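Local coordinates for uncharacterized protein (PDB 6SCE) that serves in type III CRISPR defence as a DNA nuclease that is switched on by cyclic oligoadenylate, at residues 22-25 against 26-30; 401-405 against 406-410; 503-506 against 507-511. One frame throughout, in Å; residues are numbered along the deposited sequence. Where two conformers were deposited one is given.

Contact 1 of 3, residues 22-25 against 26-30; sequences KVVE and REAGR
Gly29 N stands above the plane of the flat peptide carbonyl of Glu25, 43° out of it, and bonds to Glu25 O at 2.9 Å. This last bond of the row is skewed because the chain is leaving the helix there. The three bonds before it are ordinary helix bonds: Arg26 N to Lys22 O, Glu27 N to Val23 O, and Ala28 N to Val24 O, the last at 2.7 Å. A CA-H...O contact between Glu25 CA and Gly29 O, at 3.3 Å, comes in addition to the N-H...O bond of the same two residues. The Glu25 side chain runs beside its own backbone N (chi1 -69°), and Glu25 CG passes 3.9 Å from Gly29 O. Its OE1 forms a salt bridge with Lys60. Arg26 lays CB against Lys22 O at 3.5 Å, and its chain then extends away from the segment 22-25. Glu27 OE1 reaches Arg131 in another salt bridge. On the buried side Val24 CG1 comes to 4.4 Å from Ala28 CB, and both side chains touch Trp82 of strand 81-84. Gly29, with positive phi, is the first residue to leave helical angles. This is the glycine-terminated C-terminal end of helix 15-28, the helix of a beta-alpha-beta unit with strands 5-10 and 33-38.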
loop_
_atom_site.group_PDB
_atom_site.type_symbol
_atom_site.label_atom_id
_atom_site.label_comp_id
_atom_site.label_asym_id
_atom_site.label_seq_id
_atom_site.Cartn_x
_atom_site.Cartn_y
_atom_site.Cartn_z
ATOM N N LYS A 22 -2.021 -25.764 7.942
ATOM C CA LYS A 22 -3.299 -26.470 8.177
ATOM C C LYS A 22 -3.683 -27.258 6.934
ATOM O O LYS A 22 -4.186 -28.371 7.046
ATOM C CB LYS A 22 -4.415 -25.497 8.597
ATOM C CG LYS A 22 -4.143 -24.827 9.933
ATOM C CD LYS A 22 -5.295 -23.905 10.326
ATOM C CE LYS A 22 -6.497 -24.680 10.865
ATOM N NZ LYS A 22 -7.712 -23.815 10.929
ATOM N N VAL A 23 -3.433 -26.700 5.752
ATOM C CA VAL A 23 -3.721 -27.387 4.504
ATOM C C VAL A 23 -2.890 -28.669 4.383
ATOM O O VAL A 23 -3.434 -29.765 4.091
ATOM C CB VAL A 23 -3.452 -26.480 3.294
ATOM C CG1 VAL A 23 -3.507 -27.238 1.972
ATOM C CG2 VAL A 23 -4.386 -25.292 3.285
ATOM N N VAL A 24 -1.594 -28.556 4.637
ATOM C CA VAL A 24 -0.707 -29.717 4.555
ATOM C C VAL A 24 -1.127 -30.802 5.561
ATOM O O VAL A 24 -1.238 -31.996 5.221
ATOM C CB VAL A 24 0.750 -29.315 4.812
ATOM C CG1 VAL A 24 1.653 -30.546 4.773
ATOM C CG2 VAL A 24 1.209 -28.337 3.739
ATOM N N GLU A 25 -1.341 -30.387 6.801
ATOM C CA GLU A 25 -1.755 -31.325 7.842
ATOM C C GLU A 25 -3.050 -32.035 7.501
ATOM O O GLU A 25 -3.155 -33.231 7.759
ATOM C CB GLU A 25 -1.853 -30.653 9.214
ATOM C CG GLU A 25 -0.518 -30.247 9.776
ATOM C CD GLU A 25 -0.602 -29.604 11.152
ATOM O OE1 GLU A 25 -1.622 -28.949 11.469
ATOM O OE2 GLU A 25 0.380 -29.707 11.904
ATOM N N ARG A 26 -4.027 -31.340 6.932
ATOM C CA ARG A 26 -5.300 -31.963 6.584
ATOM C C ARG A 26 -5.110 -33.007 5.489
ATOM O O ARG A 26 -5.718 -34.073 5.533
ATOM C CB ARG A 26 -6.321 -30.926 6.111
ATOM C CG ARG A 26 -7.740 -31.481 5.986
ATOM C CD ARG A 26 -8.666 -30.525 5.260
ATOM N NE ARG A 26 -10.044 -30.996 5.310
ATOM C CZ ARG A 26 -10.971 -30.725 4.401
ATOM N NH1 ARG A 26 -10.682 -29.971 3.352
ATOM N NH2 ARG A 26 -12.191 -31.221 4.549
ATOM N N GLU A 27 -4.279 -32.689 4.496
ATOM C CA GLU A 27 -4.094 -33.589 3.363
ATOM C C GLU A 27 -3.106 -34.716 3.621
ATOM O O GLU A 27 -3.348 -35.854 3.189
ATOM C CB GLU A 27 -3.659 -32.854 2.111
ATOM C CG GLU A 27 -3.673 -33.779 0.892
ATOM C CD GLU A 27 -4.038 -33.093 -0.413
ATOM O OE1 GLU A 27 -4.860 -32.168 -0.385
ATOM O OE2 GLU A 27 -3.503 -33.493 -1.476
ATOM N N ALA A 28 -2.016 -34.409 4.315
ATOM C CA ALA A 28 -0.898 -35.327 4.434
ATOM C C ALA A 28 -0.629 -35.795 5.847
ATOM O O ALA A 28 0.271 -36.591 6.050
ATOM C CB ALA A 28 0.346 -34.669 3.898
ATOM N N GLY A 29 -1.338 -35.261 6.837
ATOM C CA GLY A 29 -1.060 -35.618 8.229
ATOM C C GLY A 29 0.053 -34.841 8.871
ATOM O O GLY A 29 0.461 -33.774 8.390
ATOM N N ARG A 30 0.576 -35.385 9.962
ATOM C CA ARG A 30 1.572 -34.729 10.739
ATOM C C ARG A 30 2.824 -34.399 9.910
ATOM O O ARG A 30 3.296 -35.268 9.175
ATOM C CB ARG A 30 1.931 -35.633 11.909
ATOM C CG ARG A 30 2.873 -34.992 12.888
ATOM C CD ARG A 30 3.116 -35.933 14.066
ATOM N NE ARG A 30 4.475 -35.764 14.547
ATOM C CZ ARG A 30 5.546 -36.299 13.972
ATOM N NH1 ARG A 30 5.432 -37.082 12.908
ATOM N NH2 ARG A 30 6.745 -36.056 14.478
#

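Contact 2 of 3, residues 401-405 against 406-410; sequences HYLDG and DRLLL. With nucleotides of chain B.
A tight beta hairpin, turned by a type II' beta turn from Asp404 to Arg407, carries Tyr402 and Gly405 to the bound adenylates of chain B. Tyr402 and Leu409 form a hydrogen-bonded antiparallel pair: Tyr402 N bonds to Leu409 O at 2.9 Å, and Leu409 N bonds back to Tyr402 O. Nearer the turn, Asp404 N bonds to Arg407 O. Gly405 takes the first inner position of the turn with positive phi. Its backbone grips the Hoogsteen edge of the A4 adenine: Gly405 N gives a bond to N7 at 3.0 Å, and N6 gives one to Gly405 O at 3.1 Å. Leu403 CD2 lies 3.6 Å from N6 of A4 of chain B. Tyr402 OH donates to OP1 of A1 at 2.6 Å, with that oxygen in the plane of the ring. The hairpin joins strands 399-404 and 407-410 at one side of a mixed, mainly parallel sheet, consistent with a Rossmann-like CARF domain reading its activator. On the face with Tyr402, Asp404 and Arg407 run side by side. Arg407 NH2 forms a nearly straight salt bridge to Asp404 OD2 at 2.6 Å (173° at the hydrogen), although the two group planes are 46° apart. Asp404 OD2 has a second donor in Leu637 N, and Arg407 NH1 pairs with Glu415. Leu409 CD2 lies over one face of the Arg407 guanidinium, toward its rim, while Leu409 CD1 touches Asp404 CB at 3.7 Å. On the other face of the sheet, chi1 of 68° places the His401 ring under Leu408. Leu408 CD1 makes a CH-pi contact over the ring, 4.0 Å from its centroid, and Leu408 CD2 wedges between His401 CD2 and Leu403 CB.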
loop_
_atom_site.group_PDB
_atom_site.type_symbol
_atom_site.label_atom_id
_atom_site.label_comp_id
_atom_site.label_asym_id
_atom_site.label_seq_id
_atom_site.Cartn_x
_atom_site.Cartn_y
_atom_site.Cartn_z
ATOM N N HIS A 401 10.794 -8.078 -14.285
ATOM C CA HIS A 401 11.463 -7.348 -13.216
ATOM C C HIS A 401 10.569 -7.198 -12.020
ATOM O O HIS A 401 9.354 -7.402 -12.099
ATOM C CB HIS A 401 11.932 -5.977 -13.696
ATOM C CG HIS A 401 10.818 -5.026 -13.993
ATOM N ND1 HIS A 401 10.446 -4.698 -15.279
ATOM C CD2 HIS A 401 9.995 -4.328 -13.173
ATOM C CE1 HIS A 401 9.423 -3.854 -15.238
ATOM N NE2 HIS A 401 9.134 -3.610 -13.976
ATOM N N TYR A 402 11.185 -6.828 -10.926
ATOM C CA TYR A 402 10.507 -6.580 -9.673
ATOM C C TYR A 402 11.205 -5.422 -8.993
ATOM O O TYR A 402 12.397 -5.517 -8.629
ATOM C CB TYR A 402 10.562 -7.836 -8.804
ATOM C CG TYR A 402 9.857 -7.702 -7.482
ATOM C CD1 TYR A 402 10.505 -7.192 -6.379
ATOM C CD2 TYR A 402 8.527 -8.127 -7.329
ATOM C CE1 TYR A 402 9.869 -7.070 -5.159
ATOM C CE2 TYR A 402 7.873 -7.986 -6.110
ATOM C CZ TYR A 402 8.541 -7.463 -5.029
ATOM O OH TYR A 402 7.923 -7.294 -3.802
ATOM N N LEU A 403 10.476 -4.334 -8.759
ATOM C CA LEU A 403 11.018 -3.219 -7.984
ATOM C C LEU A 403 11.201 -3.595 -6.546
ATOM O O LEU A 403 10.268 -4.035 -5.887
ATOM C CB LEU A 403 10.137 -1.973 -8.071
ATOM C CG LEU A 403 10.608 -0.755 -7.249
ATOM C CD1 LEU A 403 11.801 -0.086 -7.909
ATOM C CD2 LEU A 403 9.487 0.270 -7.145
ATOM N N ASP A 404 12.427 -3.431 -6.056
ATOM C CA ASP A 404 12.722 -3.650 -4.672
ATOM C C ASP A 404 13.183 -2.315 -4.095
ATOM O O ASP A 404 14.389 -2.014 -4.083
ATOM C CB ASP A 404 13.797 -4.730 -4.535
ATOM C CG ASP A 404 14.210 -4.958 -3.088
ATOM O OD1 ASP A 404 13.382 -4.754 -2.186
ATOM O OD2 ASP A 404 15.397 -5.292 -2.843
ATOM N N GLY A 405 12.224 -1.518 -3.621
ATOM C CA GLY A 405 12.496 -0.177 -3.093
ATOM C C GLY A 405 12.806 0.772 -4.229
ATOM O O GLY A 405 11.897 1.324 -4.858
ATOM N N ASP A 406 14.099 0.941 -4.498
ATOM C CA ASP A 406 14.595 1.909 -5.492
ATOM C C ASP A 406 15.291 1.366 -6.744
ATOM O O ASP A 406 15.710 2.141 -7.599
ATOM C CB ASP A 406 15.556 2.878 -4.808
ATOM C CG ASP A 406 16.813 2.200 -4.321
ATOM O OD1 ASP A 406 16.715 1.114 -3.738
ATOM O OD2 ASP A 406 17.916 2.748 -4.537
ATOM N N ARG A 407 15.400 0.054 -6.892
ATOM C CA ARG A 407 16.071 -0.525 -8.054
ATOM C C ARG A 407 15.224 -1.695 -8.510
ATOM O O ARG A 407 14.521 -2.304 -7.693
ATOM C CB ARG A 407 17.463 -1.039 -7.630
ATOM C CG ARG A 407 17.331 -1.641 -6.225
ATOM C CD ARG A 407 18.396 -2.593 -5.771
ATOM N NE ARG A 407 17.839 -3.534 -4.789
ATOM C CZ ARG A 407 18.546 -4.486 -4.194
ATOM N NH1 ARG A 407 19.851 -4.589 -4.424
ATOM N NH2 ARG A 407 17.962 -5.318 -3.345
ATOM N N LEU A 408 15.268 -2.006 -9.794
ATOM C CA LEU A 408 14.589 -3.156 -10.287
ATOM C C LEU A 408 15.494 -4.358 -10.223
ATOM O O LEU A 408 16.632 -4.342 -10.712
ATOM C CB LEU A 408 14.151 -2.989 -11.726
ATOM C CG LEU A 408 13.331 -1.797 -12.082
ATOM C CD1 LEU A 408 13.087 -1.858 -13.568
ATOM C CD2 LEU A 408 12.018 -1.777 -11.330
ATOM N N LEU A 409 14.977 -5.423 -9.651
ATOM C CA LEU A 409 15.593 -6.720 -9.762
ATOM C C LEU A 409 15.163 -7.384 -11.048
ATOM O O LEU A 409 13.977 -7.424 -11.385
ATOM C CB LEU A 409 15.186 -7.590 -8.599
ATOM C CG LEU A 409 15.318 -6.925 -7.246
ATOM C CD1 LEU A 409 14.849 -7.909 -6.197
ATOM C CD2 LEU A 409 16.761 -6.468 -7.016
ATOM N N LEU A 410 16.128 -7.886 -11.809
ATOM C CA LEU A 410 15.843 -8.600 -13.035
ATOM C C LEU A 410 15.719 -10.062 -12.666
ATOM O O LEU A 410 16.580 -10.607 -11.967
ATOM C CB LEU A 410 16.990 -8.420 -14.058
ATOM C CG LEU A 410 17.411 -6.972 -14.278
ATOM C CD1 LEU A 410 18.544 -6.943 -15.310
ATOM C CD2 LEU A 410 16.227 -6.141 -14.755
ATOM P P A B 4 0.722 -4.506 -3.725
ATOM O OP1 A B 4 0.730 -4.120 -2.286
ATOM O OP2 A B 4 0.352 -3.478 -4.761
ATOM O "O5'" A B 4 2.146 -5.141 -4.075
ATOM C "C5'" A B 4 3.254 -4.246 -4.248
ATOM C "C4'" A B 4 4.521 -4.993 -3.907
ATOM O "O4'" A B 4 5.674 -4.238 -4.379
ATOM C "C3'" A B 4 4.719 -5.183 -2.409
ATOM O "O3'" A B 4 5.379 -6.392 -2.043
ATOM C "C2'" A B 4 5.635 -4.001 -2.080
ATOM O "O2'" A B 4 6.317 -4.163 -0.857
ATOM C "C1'" A B 4 6.547 -4.042 -3.293
ATOM N N9 A B 4 7.346 -2.844 -3.503
ATOM C C8 A B 4 8.704 -2.843 -3.703
ATOM N N7 A B 4 9.201 -1.638 -3.811
ATOM C C5 A B 4 8.114 -0.787 -3.634
ATOM C C6 A B 4 7.991 0.619 -3.628
ATOM N N6 A B 4 9.015 1.466 -3.774
ATOM N N1 A B 4 6.755 1.133 -3.402
ATOM C C2 A B 4 5.732 0.287 -3.221
ATOM N N3 A B 4 5.724 -1.050 -3.230
ATOM C C4 A B 4 6.956 -1.531 -3.446
ATOM P P A B 1 4.815 -7.847 -2.399
ATOM O OP1 A B 1 5.659 -8.476 -3.465
ATOM O OP2 A B 1 3.322 -7.797 -2.647
ATOM O "O5'" A B 1 5.137 -8.631 -1.047
ATOM C "C5'" A B 1 4.208 -8.669 0.033
ATOM C "C4'" A B 1 4.988 -8.829 1.316
ATOM O "O4'" A B 1 5.663 -7.582 1.627
ATOM C "C3'" A B 1 4.110 -9.178 2.523
ATOM O "O3'" A B 1 4.212 -10.589 2.752
ATOM C "C2'" A B 1 4.709 -8.313 3.641
ATOM O "O2'" A B 1 5.762 -8.981 4.302
ATOM C "C1'" A B 1 5.228 -7.101 2.879
ATOM N N9 A B 1 4.233 -6.052 2.644
ATOM C C8 A B 1 4.000 -5.412 1.459
ATOM N N7 A B 1 3.057 -4.510 1.560
ATOM C C5 A B 1 2.668 -4.546 2.889
ATOM C C6 A B 1 1.703 -3.822 3.614
ATOM N N6 A B 1 0.923 -2.894 3.066
ATOM N N1 A B 1 1.569 -4.103 4.934
ATOM C C2 A B 1 2.355 -5.054 5.462
ATOM N N3 A B 1 3.283 -5.806 4.870
ATOM C C4 A B 1 3.390 -5.499 3.567
#

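Contact 3 of 3, residues 503-506 against 507-511; sequences YAVY and SHLNA
Ser507 keeps OG beside its own backbone N (chi1 -66°), which turns the hydroxyl back onto Tyr503 O. Tyr503 CG lies opposite its backbone N (chi1 -176°), and this brings one face of the ring under the same hydroxyl. Tyr503 O thus accepts two bonds from one residue: Ser507 OG donates at 2.8 Å and Ser507 N at 2.9 Å. The two donors arrive from opposite faces of the carbonyl plane. Ser507 OG sits toward the rim of the Tyr503 ring, 3.4 Å from Tyr503 CE2. The Tyr503 hydroxyl is held by Arg444 O, and its ring meets Trp480 edge-to-face. All this lies within helix 499-513, which packs between helix 447-458 and strands 519-528 and 551-558 of a mixed sheet, probably the nuclease domain. On the side of strand 551-558, Val505 and Leu509 point the same way. Val505 CG1 and Leu509 CD1 meet at 3.7 Å, and both side chains touch Val555. Along the backbone, His508 N bonds to Ala504 O, Leu509 N to Val505 O, and Asn510 N to Tyr506 O. His508 CD2 lies 3.1 Å from Ala504 O, while His508 NE2 bonds to Glu454.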
loop_
_atom_site.group_PDB
_atom_site.type_symbol
_atom_site.label_atom_id
_atom_site.label_comp_id
_atom_site.label_asym_id
_atom_site.label_seq_id
_atom_site.Cartn_x
_atom_site.Cartn_y
_atom_site.Cartn_z
ATOM N N TYR A 503 7.998 28.342 1.235
ATOM C CA TYR A 503 8.956 28.668 0.181
ATOM C C TYR A 503 10.385 28.334 0.573
ATOM O O TYR A 503 11.162 27.847 -0.255
ATOM C CB TYR A 503 8.875 30.136 -0.226
ATOM C CG TYR A 503 9.790 30.429 -1.379
ATOM C CD1 TYR A 503 9.516 29.921 -2.640
ATOM C CD2 TYR A 503 10.951 31.182 -1.210
ATOM C CE1 TYR A 503 10.354 30.168 -3.708
ATOM C CE2 TYR A 503 11.803 31.431 -2.275
ATOM C CZ TYR A 503 11.500 30.920 -3.527
ATOM O OH TYR A 503 12.328 31.154 -4.605
ATOM N N ALA A 504 10.736 28.599 1.827
ATOM C CA ALA A 504 12.056 28.225 2.349
ATOM C C ALA A 504 12.252 26.714 2.334
ATOM O O ALA A 504 13.322 26.220 1.990
ATOM C CB ALA A 504 12.226 28.733 3.772
ATOM N N VAL A 505 11.233 25.982 2.761
ATOM C CA VAL A 505 11.364 24.533 2.814
ATOM C C VAL A 505 11.532 24.002 1.391
ATOM O O VAL A 505 12.463 23.253 1.129
ATOM C CB VAL A 505 10.198 23.874 3.568
ATOM C CG1 VAL A 505 10.199 22.351 3.369
ATOM C CG2 VAL A 505 10.313 24.193 5.056
ATOM N N TYR A 506 10.656 24.425 0.481
ATOM C CA TYR A 506 10.761 24.053 -0.924
ATOM C C TYR A 506 12.112 24.387 -1.549
ATOM O O TYR A 506 12.657 23.598 -2.341
ATOM C CB TYR A 506 9.661 24.713 -1.737
ATOM C CG TYR A 506 9.962 24.806 -3.219
ATOM C CD1 TYR A 506 9.757 23.718 -4.063
ATOM C CD2 TYR A 506 10.470 25.980 -3.775
ATOM C CE1 TYR A 506 10.034 23.804 -5.420
ATOM C CE2 TYR A 506 10.732 26.078 -5.128
ATOM C CZ TYR A 506 10.527 24.985 -5.944
ATOM O OH TYR A 506 10.808 25.084 -7.283
ATOM N N SER A 507 12.659 25.552 -1.207
ATOM C CA SER A 507 13.919 25.980 -1.810
ATOM C C SER A 507 15.050 25.082 -1.378
ATOM O O SER A 507 15.837 24.643 -2.204
ATOM C CB SER A 507 14.240 27.452 -1.473
ATOM O OG SER A 507 13.291 28.327 -2.080
ATOM N N HIS A 508 15.152 24.811 -0.090
ATOM C CA HIS A 508 16.224 23.966 0.391
ATOM C C HIS A 508 16.021 22.500 -0.020
ATOM O O HIS A 508 16.998 21.773 -0.202
ATOM C CB HIS A 508 16.390 24.099 1.899
ATOM C CG HIS A 508 16.878 25.450 2.321
ATOM N ND1 HIS A 508 18.131 25.921 1.989
ATOM C CD2 HIS A 508 16.274 26.442 3.017
ATOM C CE1 HIS A 508 18.281 27.143 2.470
ATOM N NE2 HIS A 508 17.174 27.480 3.106
ATOM N N LEU A 509 14.767 22.055 -0.142
ATOM C CA LEU A 509 14.520 20.692 -0.657
ATOM C C LEU A 509 15.015 20.570 -2.067
ATOM O O LEU A 509 15.692 19.591 -2.443
ATOM C CB LEU A 509 13.026 20.321 -0.596
ATOM C CG LEU A 509 12.541 19.950 0.808
ATOM C CD1 LEU A 509 11.027 19.819 0.833
ATOM C CD2 LEU A 509 13.207 18.677 1.337
ATOM N N ASN A 510 14.678 21.567 -2.865
ATOM C CA ASN A 510 15.052 21.568 -4.261
ATOM C C ASN A 510 16.572 21.588 -4.448
ATOM O O ASN A 510 17.098 20.874 -5.310
ATOM C CB ASN A 510 14.422 22.750 -4.968
ATOM C CG ASN A 510 14.850 22.849 -6.403
ATOM O OD1 ASN A 510 15.937 23.345 -6.704
ATOM N ND2 ASN A 510 14.011 22.356 -7.297
ATOM N N ALA A 511 17.281 22.382 -3.644
ATOM C CA ALA A 511 18.748 22.416 -3.717
ATOM C C ALA A 511 19.327 21.062 -3.329
ATOM O O ALA A 511 20.290 20.602 -3.937
ATOM C CB ALA A 511 19.326 23.519 -2.815
#

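How the contacts relate
The three contacts follow one another along the chain and none touches another. Contact 1 ends helix 15-28 of the first domain. Contact 2 is the hairpin of strands 399-404 and 407-410, in a later sheet with the same strand order as the first, which suggests two related CARF-like domains. Contact 3 lies on helix 499-513, beside a fourth sheet that probably belongs to the nuclease part. The centres of contacts 1 and 2 are about 35 Å apart, and those of 2 and 3 about 29 Å. The centres of contacts 1 and 3 are about 59 Å apart, on opposite sides of the chain's centre. Only contact 2 binds the adenylates directly.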